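Local atomic coordinates of soluble epoxide hydrolase (Bacillus megaterium, PDB entry 4INZ), a protein that is a soluble member of the alpha/beta hydrolase fold family, with a mostly parallel central beta sheet flanked by helices and probably a helical cap. Residues 156-161 with 258-263; 144-149 with 234-239; 28-33 with 76-81. The protein carries 1 engineered substitution. One frame throughout, in Å; residues are numbered along the deposited sequence.

From the N terminus, contact 3 closes first: the second strand of the sheet, 28-36, is met again by the loop after strand 66-70, at 76-81. Contact 1 and contact 2 come later and cross, their segments alternating as 144-149, 156-161, 234-239 and 258-263. Contact 2 joins helix 142-151 to the run leading into strand 248-253; contact 1 joins the junction of helices 153-158 and 160-164 to the loop beyond that strand. The two touch each other, Thr-144 OG1 lying 2.7 Å from Asn-263 O and Gln-156 NE2 2.9 Å from Leu-149 O. Contact 3 lies on the opposite side of the chain's centre, its centre about 29 Å from that of contact 1.

Contact 1: 156-161 with 258-263; sequences QKASEY and TFMPEN
Ala-158 aims its methyl at the loop after strand 248-253, with CB 3.7 Å from Thr-258 O and 4.0 Å from Met-260 CE. The methionine starts off across this direction, and bends at chi2 and chi3 bring its terminal methyl round to the alanine. Next to this apolar touch a water ties the two segments together. It donates to Ser-159 OG at 2.7 Å and to Thr-258 O at 2.8 Å, with Tyr-161 OH a longer partner at 3.2 Å. Ser-159 OG is also bonded to Gln-155 OE1, and the same water sits over one face of the Phe-259 ring, toward its rim. Tyr-161 has CG between its backbone N and carbonyl carbon (chi1 69°), which swings the ring back so that Ala-158 O meets its edge in plane. Its side chain crosses that of Thr-258 at about a right angle, though details here are doubtful because the threonine has two conformers. Asn-263 ND2 donates to Met-260 O at 2.8 Å, nearly straight at 169°, and Asn-263 N shares that oxygen. The contact sets the junction of helices 153-158 and 160-164, probably part of the cap, against the loop after strand 248-253, consistent with the capped alpha/beta hydrolase fold.

Contact 2: 144-149 with 234-239; sequences TFMREL and KSLFPL
Met-146 lies with its side chain against the peptide link between Ser-235 and Leu-236, its CG 3.3 Å from Leu-236 N and its SD 3.7 Å from Leu-236 CA. In the alpha/beta hydrolase fold, epoxide hydrolases carry a helical cap inserted between two strands of the sheet. Here the helices between strands 131-137 and 248-253 probably form it, so that helix 142-151 leaves the sheet and segment 234-239 returns to it. Bends at chi2 and chi3 of the methionine lay the sulfur beside the leucine backbone.

Leu-236 answers with both branches. Its CG stands opposite the backbone N (chi1 178°), which turns the two methyls to the helix: CD1 is 4.1 Å from Met-146 SD, while CD2 is 4.1 Å from Phe-145 CD2. The phenylalanine ring meets this leucine at a slant, and one of its faces carries Leu-149 CG from the next turn of its own helix, 3.8 Å above the plane. Behind the contact, Leu-236 CG lies over a face of the Phe-237 ring, so the leucine sits between that ring and the helix. Phe-237 in turn touches Thr-122 of helix 115-126.

No hydrogen bond joins the two segments, although the backbone of Leu-236 is bonded to that of Pro-142. Arg-147, on another side of the helix, grips Glu-148 OE2 side-on with NE and NH2, and its NH2 is also bonded to Asp-265 O. Within the returning segment Ser-235 OG donates to Phe-237 O at 2.7 Å, arriving 44° above the carbonyl plane.

Contact 3: 28-33 with 76-81; sequences VNLHYI and NLSEKP
Glu-79 and Asn-29 grip each other twice: Glu-79 N donates to Asn-29 O at 2.9 Å, and Asn-29 N donates back to Glu-79 OE1 at 2.8 Å. That OE1 is met on its anti side, 30° out of the carboxylate plane. Glu-79, with CG trans to its own amide nitrogen (chi1 -174°) and an extended chain beyond, reaches back along the strand. Two residues along the strand from Asn-29, His-31 N donates to Ser-78 OG at 2.8 Å, and this hydroxyl is also bonded to Asp-71 O. Asp-71 OD2 holds both His-31 ND1 and Asn-76 ND2, which would hold the imidazole's rotation; the Asn-76 amide plane stands nearly perpendicular to the ring. Leu-77 runs alongside the histidine, its CD1 over one face and 3.9 Å from the centroid of the His-31 ring, in a CH-pi contact; Tyr-22 meets the same ring edge-to-face. Lys-80 NZ bonds Ser-78 O, bracing the loop from within. At the far end Val-28 CG1 touches Pro-81 CG at 4.2 Å. A loop leaving a parallel strand and latching onto the neighbouring antiparallel one fits the mixed N-terminal edge of the alpha/beta hydrolase sheet.

Contact 1: 156-161 with 258-263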
ATOM      1  N   GLN A 156     -12.337  -8.270  12.623  1.00 31.25           N
ATOM      2  CA  GLN A 156     -12.031  -9.693  12.569  1.00 32.69           C
ATOM      3  C   GLN A 156     -12.709 -10.344  11.366  1.00 35.23           C
ATOM      4  O   GLN A 156     -12.090 -11.124  10.637  1.00 35.36           O
ATOM      5  CB  GLN A 156     -12.451 -10.371  13.875  1.00 33.14           C
ATOM      6  CG  GLN A 156     -11.542 -10.018  15.040  1.00 34.74           C
ATOM      7  CD  GLN A 156     -12.085 -10.488  16.373  1.00 36.91           C
ATOM      8  OE1 GLN A 156     -13.155 -11.088  16.443  1.00 38.67           O
ATOM      9  NE2 GLN A 156     -11.345 -10.216  17.445  1.00 36.75           N
ATOM     10  N   LYS A 157     -13.982 -10.014  11.157  1.00 36.98           N
ATOM     11  CA  LYS A 157     -14.722 -10.521  10.010  1.00 38.94           C
ATOM     12  C   LYS A 157     -14.141  -9.971   8.713  1.00 37.15           C
ATOM     13  O   LYS A 157     -13.925 -10.708   7.754  1.00 39.74           O
ATOM     14  CB  LYS A 157     -16.203 -10.146  10.111  1.00 44.45           C
ATOM     15  CG  LYS A 157     -17.059 -10.687   8.970  1.00 49.42           C
ATOM     16  CD  LYS A 157     -18.518 -10.251   9.106  1.00 54.79           C
ATOM     17  CE  LYS A 157     -19.410 -10.908   8.052  1.00 57.18           C
ATOM     18  NZ  LYS A 157     -19.620 -12.368   8.296  1.00 58.49           N
ATOM     19  N   ALA A 158     -13.893  -8.667   8.696  1.00 33.55           N
ATOM     20  CA  ALA A 158     -13.357  -8.001   7.516  1.00 34.71           C
ATOM     21  C   ALA A 158     -12.033  -8.611   7.070  1.00 34.99           C
ATOM     22  O   ALA A 158     -11.736  -8.648   5.877  1.00 35.70           O
ATOM     23  CB  ALA A 158     -13.184  -6.507   7.786  1.00 32.91           C
ATOM     24  N   SER A 159     -11.243  -9.089   8.029  1.00 34.06           N
ATOM     25  CA  SER A 159      -9.893  -9.573   7.741  1.00 33.10           C
ATOM     26  C   SER A 159      -9.817 -11.086   7.530  1.00 35.72           C
ATOM     27  O   SER A 159      -8.730 -11.628   7.337  1.00 36.45           O
ATOM     28  CB  SER A 159      -8.918  -9.162   8.853  1.00 30.56           C
ATOM     29  OG  SER A 159      -8.728  -7.752   8.889  1.00 28.95           O
ATOM     30  N   GLU A 160     -10.966 -11.759   7.566  1.00 37.08           N
ATOM     31  CA  GLU A 160     -11.008 -13.217   7.463  1.00 39.03           C
ATOM     32  C   GLU A 160     -10.368 -13.719   6.176  1.00 37.87           C
ATOM     33  O   GLU A 160      -9.886 -14.849   6.115  1.00 37.65           O
ATOM     34  CB  GLU A 160     -12.448 -13.730   7.554  1.00 43.76           C
ATOM     35  CG  GLU A 160     -13.053 -13.663   8.949  1.00 49.23           C
ATOM     36  CD  GLU A 160     -14.499 -14.129   8.978  1.00 54.91           C
ATOM     37  OE1 GLU A 160     -15.093 -14.179  10.080  1.00 57.26           O
ATOM     38  OE2 GLU A 160     -15.045 -14.445   7.897  1.00 56.34           O
ATOM     39  N   TYR A 161     -10.368 -12.879   5.146  1.00 37.27           N
ATOM     40  CA  TYR A 161      -9.802 -13.271   3.860  1.00 34.64           C
ATOM     41  C   TYR A 161      -8.306 -13.556   3.977  1.00 32.84           C
ATOM     42  O   TYR A 161      -7.762 -14.355   3.216  1.00 35.16           O
ATOM     43  CB  TYR A 161     -10.068 -12.204   2.791  1.00 36.01           C
ATOM     44  CG  TYR A 161      -9.301 -10.924   3.009  1.00 37.23           C
ATOM     45  CD1 TYR A 161      -9.805  -9.923   3.828  1.00 36.94           C
ATOM     46  CD2 TYR A 161      -8.064 -10.716   2.400  1.00 37.91           C
ATOM     47  CE1 TYR A 161      -9.103  -8.751   4.037  1.00 37.51           C
ATOM     48  CE2 TYR A 161      -7.354  -9.546   2.604  1.00 38.90           C
ATOM     49  CZ  TYR A 161      -7.877  -8.570   3.426  1.00 38.97           C
ATOM     50  OH  TYR A 161      -7.177  -7.405   3.631  1.00 40.27           O
ATOM     51  N   THR A 258     -12.568  -3.671   4.044  1.00 28.38           N
ATOM     52  CA  THR A 258     -11.411  -4.418   4.533  0.59 27.67           C
ATOM     53  C   THR A 258     -10.791  -3.818   5.794  1.00 26.22           C
ATOM     54  O   THR A 258     -10.239  -4.529   6.628  1.00 27.81           O
ATOM     55  CB  THR A 258     -10.328  -4.501   3.446  0.59 29.88           C
ATOM     56  OG1 THR A 258     -10.870  -5.134   2.280  0.59 34.02           O
ATOM     57  CG2 THR A 258      -9.139  -5.297   3.943  0.59 28.86           C
ATOM     58  N   PHE A 259     -10.860  -2.500   5.916  1.00 26.10           N
ATOM     59  CA  PHE A 259     -10.333  -1.823   7.103  1.00 25.86           C
ATOM     60  C   PHE A 259     -11.409  -0.940   7.729  1.00 25.25           C
ATOM     61  O   PHE A 259     -11.922  -0.020   7.092  1.00 27.38           O
ATOM     62  CB  PHE A 259      -9.076  -1.008   6.767  1.00 27.08           C
ATOM     63  CG  PHE A 259      -7.923  -1.850   6.302  1.00 26.58           C
ATOM     64  CD1 PHE A 259      -7.070  -2.453   7.215  1.00 26.97           C
ATOM     65  CD2 PHE A 259      -7.700  -2.055   4.951  1.00 28.17           C
ATOM     66  CE1 PHE A 259      -6.015  -3.242   6.783  1.00 27.13           C
ATOM     67  CE2 PHE A 259      -6.644  -2.840   4.517  1.00 28.12           C
ATOM     68  CZ  PHE A 259      -5.802  -3.440   5.437  1.00 27.53           C
ATOM     69  N   MET A 260     -11.751  -1.244   8.976  1.00 25.89           N
ATOM     70  CA  MET A 260     -12.826  -0.559   9.687  1.00 25.81           C
ATOM     71  C   MET A 260     -12.391   0.823  10.142  1.00 25.04           C
ATOM     72  O   MET A 260     -11.204   1.075  10.320  1.00 25.21           O
ATOM     73  CB  MET A 260     -13.280  -1.398  10.885  1.00 26.80           C
ATOM     74  CG  MET A 260     -13.846  -2.764  10.513  1.00 30.56           C
ATOM     75  SD  MET A 260     -15.349  -2.670   9.504  1.00 33.80           S
ATOM     76  CE  MET A 260     -14.688  -2.831   7.843  1.00 32.78           C
ATOM     77  N   PRO A 261     -13.354   1.734  10.328  1.00 26.68           N
ATOM     78  CA  PRO A 261     -13.018   3.106  10.718  1.00 25.47           C
ATOM     79  C   PRO A 261     -12.261   3.187  12.042  1.00 25.33           C
ATOM     80  O   PRO A 261     -11.489   4.129  12.231  1.00 24.34           O
ATOM     81  CB  PRO A 261     -14.393   3.777  10.859  1.00 28.61           C
ATOM     82  CG  PRO A 261     -15.292   2.982   9.990  1.00 30.73           C
ATOM     83  CD  PRO A 261     -14.797   1.569  10.077  1.00 29.04           C
ATOM     84  N   GLU A 262     -12.480   2.229  12.944  1.00 25.71           N
ATOM     85  CA  GLU A 262     -11.860   2.281  14.273  1.00 25.81           C
ATOM     86  C   GLU A 262     -10.333   2.176  14.236  1.00 24.87           C
ATOM     87  O   GLU A 262      -9.666   2.437  15.238  1.00 25.92           O
ATOM     88  CB  GLU A 262     -12.442   1.211  15.201  1.00 27.15           C
ATOM     89  CG  GLU A 262     -13.885   1.459  15.618  1.00 30.08           C
ATOM     90  CD  GLU A 262     -14.883   1.062  14.547  1.00 32.97           C
ATOM     91  OE1 GLU A 262     -14.493   0.345  13.601  1.00 32.89           O
ATOM     92  OE2 GLU A 262     -16.058   1.471  14.647  1.00 37.50           O
ATOM     93  N   ASN A 263      -9.779   1.796  13.086  1.00 23.52           N
ATOM     94  CA  ASN A 263      -8.330   1.774  12.931  1.00 22.42           C
ATOM     95  C   ASN A 263      -7.735   3.150  13.191  1.00 23.13           C
ATOM     96  O   ASN A 263      -6.557   3.275  13.511  1.00 24.01           O
ATOM     97  CB  ASN A 263      -7.942   1.281  11.532  1.00 22.99           C
ATOM     98  CG  ASN A 263      -8.043  -0.217  11.406  1.00 24.06           C
ATOM     99  OD1 ASN A 263      -7.135  -0.938  11.806  1.00 26.23           O
ATOM    100  ND2 ASN A 263      -9.156  -0.699  10.864  1.00 23.93           N
TER
HETATM  101  O   HOH W   1      -8.183  -6.496   6.551  1.00 32.52           O

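Contact 2: 144-149 with 234-239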
ATOM      1  N   THR A 144      -2.472   0.320  15.862  1.00 27.47           N
ATOM      2  CA  THR A 144      -3.923   0.300  15.953  1.00 26.66           C
ATOM      3  C   THR A 144      -4.520  -0.919  15.257  1.00 26.06           C
ATOM      4  O   THR A 144      -5.566  -1.415  15.668  1.00 28.79           O
ATOM      5  CB  THR A 144      -4.587   1.603  15.431  1.00 26.24           C
ATOM      6  OG1 THR A 144      -4.355   1.747  14.022  1.00 26.56           O
ATOM      7  CG2 THR A 144      -4.050   2.824  16.183  1.00 26.39           C
ATOM      8  N   PHE A 145      -3.858  -1.414  14.211  1.00 24.96           N
ATOM      9  CA  PHE A 145      -4.399  -2.571  13.503  1.00 24.62           C
ATOM     10  C   PHE A 145      -4.441  -3.813  14.383  1.00 25.94           C
ATOM     11  O   PHE A 145      -5.420  -4.561  14.372  1.00 25.54           O
ATOM     12  CB  PHE A 145      -3.623  -2.882  12.222  1.00 26.08           C
ATOM     13  CG  PHE A 145      -4.216  -4.009  11.432  1.00 27.33           C
ATOM     14  CD1 PHE A 145      -5.497  -3.901  10.906  1.00 27.27           C
ATOM     15  CD2 PHE A 145      -3.505  -5.179  11.215  1.00 27.68           C
ATOM     16  CE1 PHE A 145      -6.052  -4.933  10.174  1.00 27.40           C
ATOM     17  CE2 PHE A 145      -4.059  -6.215  10.483  1.00 29.73           C
ATOM     18  CZ  PHE A 145      -5.334  -6.092   9.968  1.00 29.41           C
ATOM     19  N   MET A 146      -3.371  -4.046  15.135  1.00 26.33           N
ATOM     20  CA  MET A 146      -3.350  -5.174  16.061  1.00 27.94           C
ATOM     21  C   MET A 146      -4.417  -4.995  17.142  1.00 28.77           C
ATOM     22  O   MET A 146      -5.083  -5.949  17.536  1.00 28.44           O
ATOM     23  CB  MET A 146      -1.968  -5.335  16.688  1.00 28.38           C
ATOM     24  CG  MET A 146      -0.889  -5.659  15.674  1.00 30.76           C
ATOM     25  SD  MET A 146      -1.169  -7.209  14.779  1.00 29.72           S
ATOM     26  CE  MET A 146      -0.847  -8.418  16.078  1.00 30.48           C
ATOM     27  N   ARG A 147      -4.586  -3.762  17.607  1.00 27.19           N
ATOM     28  CA  ARG A 147      -5.627  -3.472  18.584  1.00 28.33           C
ATOM     29  C   ARG A 147      -7.008  -3.881  18.060  1.00 29.34           C
ATOM     30  O   ARG A 147      -7.803  -4.488  18.773  1.00 29.21           O
ATOM     31  CB  ARG A 147      -5.616  -1.988  18.940  1.00 28.57           C
ATOM     32  CG  ARG A 147      -6.573  -1.589  20.055  1.00 29.05           C
ATOM     33  CD  ARG A 147      -6.695  -0.080  20.122  1.00 27.99           C
ATOM     34  NE  ARG A 147      -7.210   0.463  18.868  1.00 29.31           N
ATOM     35  CZ  ARG A 147      -7.080   1.728  18.483  1.00 30.57           C
ATOM     36  NH1 ARG A 147      -6.436   2.598  19.253  1.00 32.59           N
ATOM     37  NH2 ARG A 147      -7.587   2.124  17.319  1.00 29.35           N
ATOM     38  N   GLU A 148      -7.296  -3.545  16.808  1.00 29.77           N
ATOM     39  CA  GLU A 148      -8.602  -3.858  16.235  1.00 28.30           C
ATOM     40  C   GLU A 148      -8.773  -5.352  15.946  1.00 28.71           C
ATOM     41  O   GLU A 148      -9.856  -5.903  16.139  1.00 28.30           O
ATOM     42  CB  GLU A 148      -8.868  -3.015  14.986  1.00 26.83           C
ATOM     43  CG  GLU A 148      -8.786  -1.515  15.248  1.00 29.22           C
ATOM     44  CD  GLU A 148      -9.761  -1.048  16.331  1.00 31.60           C
ATOM     45  OE1 GLU A 148     -10.928  -1.498  16.326  1.00 30.76           O
ATOM     46  OE2 GLU A 148      -9.358  -0.230  17.188  1.00 32.76           O
ATOM     47  N   LEU A 149      -7.705  -6.008  15.495  1.00 29.26           N
ATOM     48  CA  LEU A 149      -7.752  -7.456  15.285  1.00 30.90           C
ATOM     49  C   LEU A 149      -8.073  -8.182  16.584  1.00 33.07           C
ATOM     50  O   LEU A 149      -8.738  -9.219  16.578  1.00 34.67           O
ATOM     51  CB  LEU A 149      -6.425  -7.985  14.739  1.00 31.61           C
ATOM     52  CG  LEU A 149      -6.168  -7.864  13.240  1.00 33.92           C
ATOM     53  CD1 LEU A 149      -4.882  -8.604  12.876  1.00 34.03           C
ATOM     54  CD2 LEU A 149      -7.354  -8.414  12.452  1.00 33.70           C
ATOM     55  N   LYS A 234       2.220  -6.131  19.997  1.00 36.12           N
ATOM     56  CA  LYS A 234       1.813  -4.728  19.984  1.00 37.15           C
ATOM     57  C   LYS A 234       1.751  -4.141  18.574  1.00 36.36           C
ATOM     58  O   LYS A 234       0.946  -3.247  18.300  1.00 36.41           O
ATOM     59  CB  LYS A 234       2.746  -3.880  20.854  1.00 40.36           C
ATOM     60  CG  LYS A 234       2.602  -4.115  22.357  1.00 44.51           C
ATOM     61  CD  LYS A 234       3.842  -4.792  22.929  1.00 50.78           C
ATOM     62  CE  LYS A 234       3.778  -4.906  24.456  1.00 54.93           C
ATOM     63  NZ  LYS A 234       3.818  -3.572  25.136  1.00 57.61           N
ATOM     64  N   SER A 235       2.603  -4.628  17.677  1.00 34.49           N
ATOM     65  CA  SER A 235       2.619  -4.099  16.317  1.00 33.22           C
ATOM     66  C   SER A 235       2.561  -5.202  15.260  1.00 31.43           C
ATOM     67  O   SER A 235       3.031  -6.316  15.484  1.00 32.12           O
ATOM     68  CB  SER A 235       3.830  -3.186  16.099  1.00 34.13           C
ATOM     69  OG  SER A 235       5.040  -3.844  16.421  1.00 36.82           O
ATOM     70  N   LEU A 236       1.969  -4.881  14.114  1.00 28.92           N
ATOM     71  CA  LEU A 236       1.790  -5.853  13.037  1.00 27.22           C
ATOM     72  C   LEU A 236       3.121  -6.482  12.614  1.00 28.78           C
ATOM     73  O   LEU A 236       3.208  -7.692  12.382  1.00 28.50           O
ATOM     74  CB  LEU A 236       1.103  -5.186  11.844  1.00 26.27           C
ATOM     75  CG  LEU A 236       0.875  -6.031  10.591  1.00 25.75           C
ATOM     76  CD1 LEU A 236       0.037  -7.262  10.909  1.00 28.19           C
ATOM     77  CD2 LEU A 236       0.211  -5.189   9.506  1.00 25.08           C
ATOM     78  N   PHE A 237       4.146  -5.641  12.517  1.00 31.44           N
ATOM     79  CA  PHE A 237       5.519  -6.075  12.290  1.00 30.98           C
ATOM     80  C   PHE A 237       6.387  -5.510  13.415  1.00 32.61           C
ATOM     81  O   PHE A 237       6.071  -4.458  13.970  1.00 32.10           O
ATOM     82  CB  PHE A 237       6.008  -5.585  10.926  1.00 28.17           C
ATOM     83  CG  PHE A 237       5.112  -5.988   9.784  1.00 27.67           C
ATOM     84  CD1 PHE A 237       5.014  -7.315   9.401  1.00 28.33           C
ATOM     85  CD2 PHE A 237       4.365  -5.040   9.099  1.00 27.84           C
ATOM     86  CE1 PHE A 237       4.183  -7.692   8.355  1.00 27.29           C
ATOM     87  CE2 PHE A 237       3.535  -5.410   8.044  1.00 28.67           C
ATOM     88  CZ  PHE A 237       3.444  -6.734   7.672  1.00 28.22           C
ATOM     89  N   PRO A 238       7.472  -6.212  13.773  1.00 34.22           N
ATOM     90  CA  PRO A 238       8.267  -5.810  14.940  1.00 35.29           C
ATOM     91  C   PRO A 238       8.783  -4.378  14.859  1.00 35.73           C
ATOM     92  O   PRO A 238       9.349  -3.977  13.842  1.00 35.51           O
ATOM     93  CB  PRO A 238       9.438  -6.801  14.922  1.00 36.13           C
ATOM     94  CG  PRO A 238       8.880  -8.008  14.262  1.00 36.17           C
ATOM     95  CD  PRO A 238       7.964  -7.466  13.182  1.00 35.37           C
ATOM     96  N   LEU A 239       8.580  -3.622  15.935  1.00 36.03           N
ATOM     97  CA  LEU A 239       9.050  -2.247  16.016  1.00 35.46           C
ATOM     98  C   LEU A 239       9.633  -1.946  17.390  1.00 38.16           C
ATOM     99  O   LEU A 239       9.136  -2.422  18.410  1.00 38.76           O
ATOM    100  CB  LEU A 239       7.913  -1.265  15.722  1.00 33.18           C
ATOM    101  CG  LEU A 239       7.450  -1.194  14.267  1.00 30.64           C
ATOM    102  CD1 LEU A 239       6.288  -0.220  14.101  1.00 31.95           C
ATOM    103  CD2 LEU A 239       8.607  -0.793  13.367  1.00 32.02           C
TER

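Contact 3: 28-33 with 76-81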
ATOM      1  N   VAL A  28      16.964  -7.844  -6.468  1.00 40.10           N
ATOM      2  CA  VAL A  28      15.879  -7.951  -7.439  1.00 40.40           C
ATOM      3  C   VAL A  28      15.812  -6.719  -8.337  1.00 39.34           C
ATOM      4  O   VAL A  28      16.308  -5.652  -7.973  1.00 42.22           O
ATOM      5  CB  VAL A  28      14.512  -8.133  -6.737  1.00 40.75           C
ATOM      6  CG1 VAL A  28      14.555  -9.330  -5.797  1.00 42.95           C
ATOM      7  CG2 VAL A  28      14.122  -6.871  -5.975  1.00 39.47           C
ATOM      8  N   ASN A  29      15.210  -6.876  -9.515  1.00 34.51           N
ATOM      9  CA  ASN A  29      14.941  -5.751 -10.398  1.00 33.78           C
ATOM     10  C   ASN A  29      13.502  -5.309 -10.203  1.00 31.62           C
ATOM     11  O   ASN A  29      12.575  -6.077 -10.476  1.00 29.64           O
ATOM     12  CB  ASN A  29      15.142  -6.140 -11.867  1.00 36.54           C
ATOM     13  CG  ASN A  29      16.595  -6.384 -12.221  1.00 43.64           C
ATOM     14  OD1 ASN A  29      17.496  -5.718 -11.710  1.00 45.93           O
ATOM     15  ND2 ASN A  29      16.829  -7.345 -13.108  1.00 45.90           N
ATOM     16  N   LEU A  30      13.312  -4.081  -9.723  1.00 29.14           N
ATOM     17  CA  LEU A  30      11.969  -3.543  -9.545  1.00 26.71           C
ATOM     18  C   LEU A  30      11.633  -2.544 -10.640  1.00 26.35           C
ATOM     19  O   LEU A  30      12.444  -1.681 -10.979  1.00 27.78           O
ATOM     20  CB  LEU A  30      11.834  -2.863  -8.186  1.00 27.90           C
ATOM     21  CG  LEU A  30      12.081  -3.722  -6.952  1.00 26.93           C
ATOM     22  CD1 LEU A  30      11.789  -2.910  -5.713  1.00 27.26           C
ATOM     23  CD2 LEU A  30      11.223  -4.977  -6.988  1.00 26.71           C
ATOM     24  N   HIS A  31      10.430  -2.671 -11.187  1.00 24.93           N
ATOM     25  CA  HIS A  31       9.927  -1.756 -12.200  1.00 24.08           C
ATOM     26  C   HIS A  31       9.218  -0.564 -11.552  1.00 23.94           C
ATOM     27  O   HIS A  31       8.593  -0.705 -10.503  1.00 23.63           O
ATOM     28  CB  HIS A  31       8.957  -2.501 -13.114  1.00 24.28           C
ATOM     29  CG  HIS A  31       8.312  -1.636 -14.153  1.00 25.45           C
ATOM     30  ND1 HIS A  31       7.050  -1.103 -13.998  1.00 25.49           N
ATOM     31  CD2 HIS A  31       8.744  -1.232 -15.373  1.00 28.96           C
ATOM     32  CE1 HIS A  31       6.735  -0.399 -15.072  1.00 26.97           C
ATOM     33  NE2 HIS A  31       7.745  -0.463 -15.923  1.00 28.98           N
ATOM     34  N   TYR A  32       9.313   0.616 -12.159  1.00 24.29           N
ATOM     35  CA  TYR A  32       8.617   1.783 -11.604  1.00 22.04           C
ATOM     36  C   TYR A  32       8.224   2.780 -12.682  1.00 23.73           C
ATOM     37  O   TYR A  32       8.810   2.796 -13.766  1.00 23.19           O
ATOM     38  CB  TYR A  32       9.463   2.491 -10.535  1.00 24.02           C
ATOM     39  CG  TYR A  32      10.766   3.094 -11.041  1.00 26.19           C
ATOM     40  CD1 TYR A  32      11.946   2.368 -11.003  1.00 29.48           C
ATOM     41  CD2 TYR A  32      10.816   4.391 -11.535  1.00 24.63           C
ATOM     42  CE1 TYR A  32      13.134   2.904 -11.448  1.00 32.14           C
ATOM     43  CE2 TYR A  32      12.015   4.943 -11.986  1.00 29.33           C
ATOM     44  CZ  TYR A  32      13.169   4.193 -11.939  1.00 32.08           C
ATOM     45  OH  TYR A  32      14.369   4.716 -12.388  1.00 35.55           O
ATOM     46  N   ILE A  33       7.214   3.594 -12.378  1.00 21.69           N
ATOM     47  CA  ILE A  33       6.816   4.717 -13.218  1.00 23.24           C
ATOM     48  C   ILE A  33       7.448   5.968 -12.651  1.00 24.79           C
ATOM     49  O   ILE A  33       7.436   6.168 -11.437  1.00 22.91           O
ATOM     50  CB  ILE A  33       5.297   4.966 -13.154  1.00 26.26           C
ATOM     51  CG1 ILE A  33       4.508   3.748 -13.601  1.00 30.33           C
ATOM     52  CG2 ILE A  33       4.919   6.179 -13.999  1.00 30.52           C
ATOM     53  CD1 ILE A  33       3.011   3.976 -13.487  1.00 32.62           C
ATOM     54  N   ASN A  76       3.349  -6.960 -11.350  1.00 19.30           N
ATOM     55  CA  ASN A  76       3.500  -6.406 -12.695  1.00 18.76           C
ATOM     56  C   ASN A  76       4.848  -6.790 -13.301  1.00 20.25           C
ATOM     57  O   ASN A  76       5.159  -7.974 -13.422  1.00 21.46           O
ATOM     58  CB  ASN A  76       3.319  -4.878 -12.658  1.00 19.09           C
ATOM     59  CG  ASN A  76       3.169  -4.263 -14.041  1.00 19.32           C
ATOM     60  OD1 ASN A  76       2.663  -4.898 -14.963  1.00 21.51           O
ATOM     61  ND2 ASN A  76       3.619  -3.022 -14.190  1.00 19.70           N
ATOM     62  N   LEU A  77       5.654  -5.797 -13.662  1.00 20.97           N
ATOM     63  CA  LEU A  77       6.924  -6.066 -14.339  1.00 21.13           C
ATOM     64  C   LEU A  77       8.111  -6.247 -13.391  1.00 24.50           C
ATOM     65  O   LEU A  77       9.231  -6.523 -13.827  1.00 26.39           O
ATOM     66  CB  LEU A  77       7.217  -4.975 -15.372  1.00 22.12           C
ATOM     67  CG  LEU A  77       6.246  -4.948 -16.560  1.00 21.91           C
ATOM     68  CD1 LEU A  77       6.393  -3.654 -17.365  1.00 25.25           C
ATOM     69  CD2 LEU A  77       6.411  -6.175 -17.464  1.00 23.49           C
ATOM     70  N   SER A  78       7.873  -6.100 -12.093  1.00 22.37           N
ATOM     71  CA  SER A  78       8.943  -6.314 -11.130  1.00 22.36           C
ATOM     72  C   SER A  78       9.293  -7.787 -11.028  1.00 23.21           C
ATOM     73  O   SER A  78       8.461  -8.649 -11.295  1.00 24.12           O
ATOM     74  CB  SER A  78       8.565  -5.749  -9.755  1.00 20.09           C
ATOM     75  OG  SER A  78       8.589  -4.336  -9.800  1.00 21.49           O
ATOM     76  N   GLU A  79      10.532  -8.062 -10.639  1.00 25.49           N
ATOM     77  CA  GLU A  79      11.003  -9.423 -10.474  1.00 27.97           C
ATOM     78  C   GLU A  79      10.109 -10.212  -9.518  1.00 26.48           C
ATOM     79  O   GLU A  79       9.502  -9.643  -8.603  1.00 24.13           O
ATOM     80  CB  GLU A  79      12.452  -9.406  -9.978  1.00 30.94           C
ATOM     81  CG  GLU A  79      13.105 -10.765  -9.911  1.00 35.67           C
ATOM     82  CD  GLU A  79      14.622 -10.685  -9.929  1.00 39.59           C
ATOM     83  OE1 GLU A  79      15.164  -9.599 -10.233  1.00 38.87           O
ATOM     84  OE2 GLU A  79      15.270 -11.712  -9.642  1.00 41.97           O
ATOM     85  N   LYS A  80      10.030 -11.520  -9.747  1.00 25.18           N
ATOM     86  CA  LYS A  80       9.193 -12.403  -8.944  1.00 27.07           C
ATOM     87  C   LYS A  80      10.018 -13.539  -8.335  1.00 30.84           C
ATOM     88  O   LYS A  80       9.953 -14.689  -8.790  1.00 31.23           O
ATOM     89  CB  LYS A  80       8.041 -12.950  -9.788  1.00 27.06           C
ATOM     90  CG  LYS A  80       7.096 -11.852 -10.300  1.00 27.96           C
ATOM     91  CD  LYS A  80       6.360 -12.263 -11.575  1.00 29.16           C
ATOM     92  CE  LYS A  80       7.054 -11.737 -12.828  1.00 26.77           C
ATOM     93  NZ  LYS A  80       6.933 -10.256 -13.008  1.00 21.90           N
ATOM     94  N   PRO A  81      10.804 -13.219  -7.297  1.00 31.09           N
ATOM     95  CA  PRO A  81      11.682 -14.230  -6.695  1.00 32.68           C
ATOM     96  C   PRO A  81      10.883 -15.372  -6.078  1.00 33.00           C
ATOM     97  O   PRO A  81       9.731 -15.176  -5.681  1.00 31.93           O
ATOM     98  CB  PRO A  81      12.425 -13.446  -5.609  1.00 32.83           C
ATOM     99  CG  PRO A  81      11.543 -12.275  -5.302  1.00 30.79           C
ATOM    100  CD  PRO A  81      10.915 -11.916  -6.620  1.00 31.83           C
TER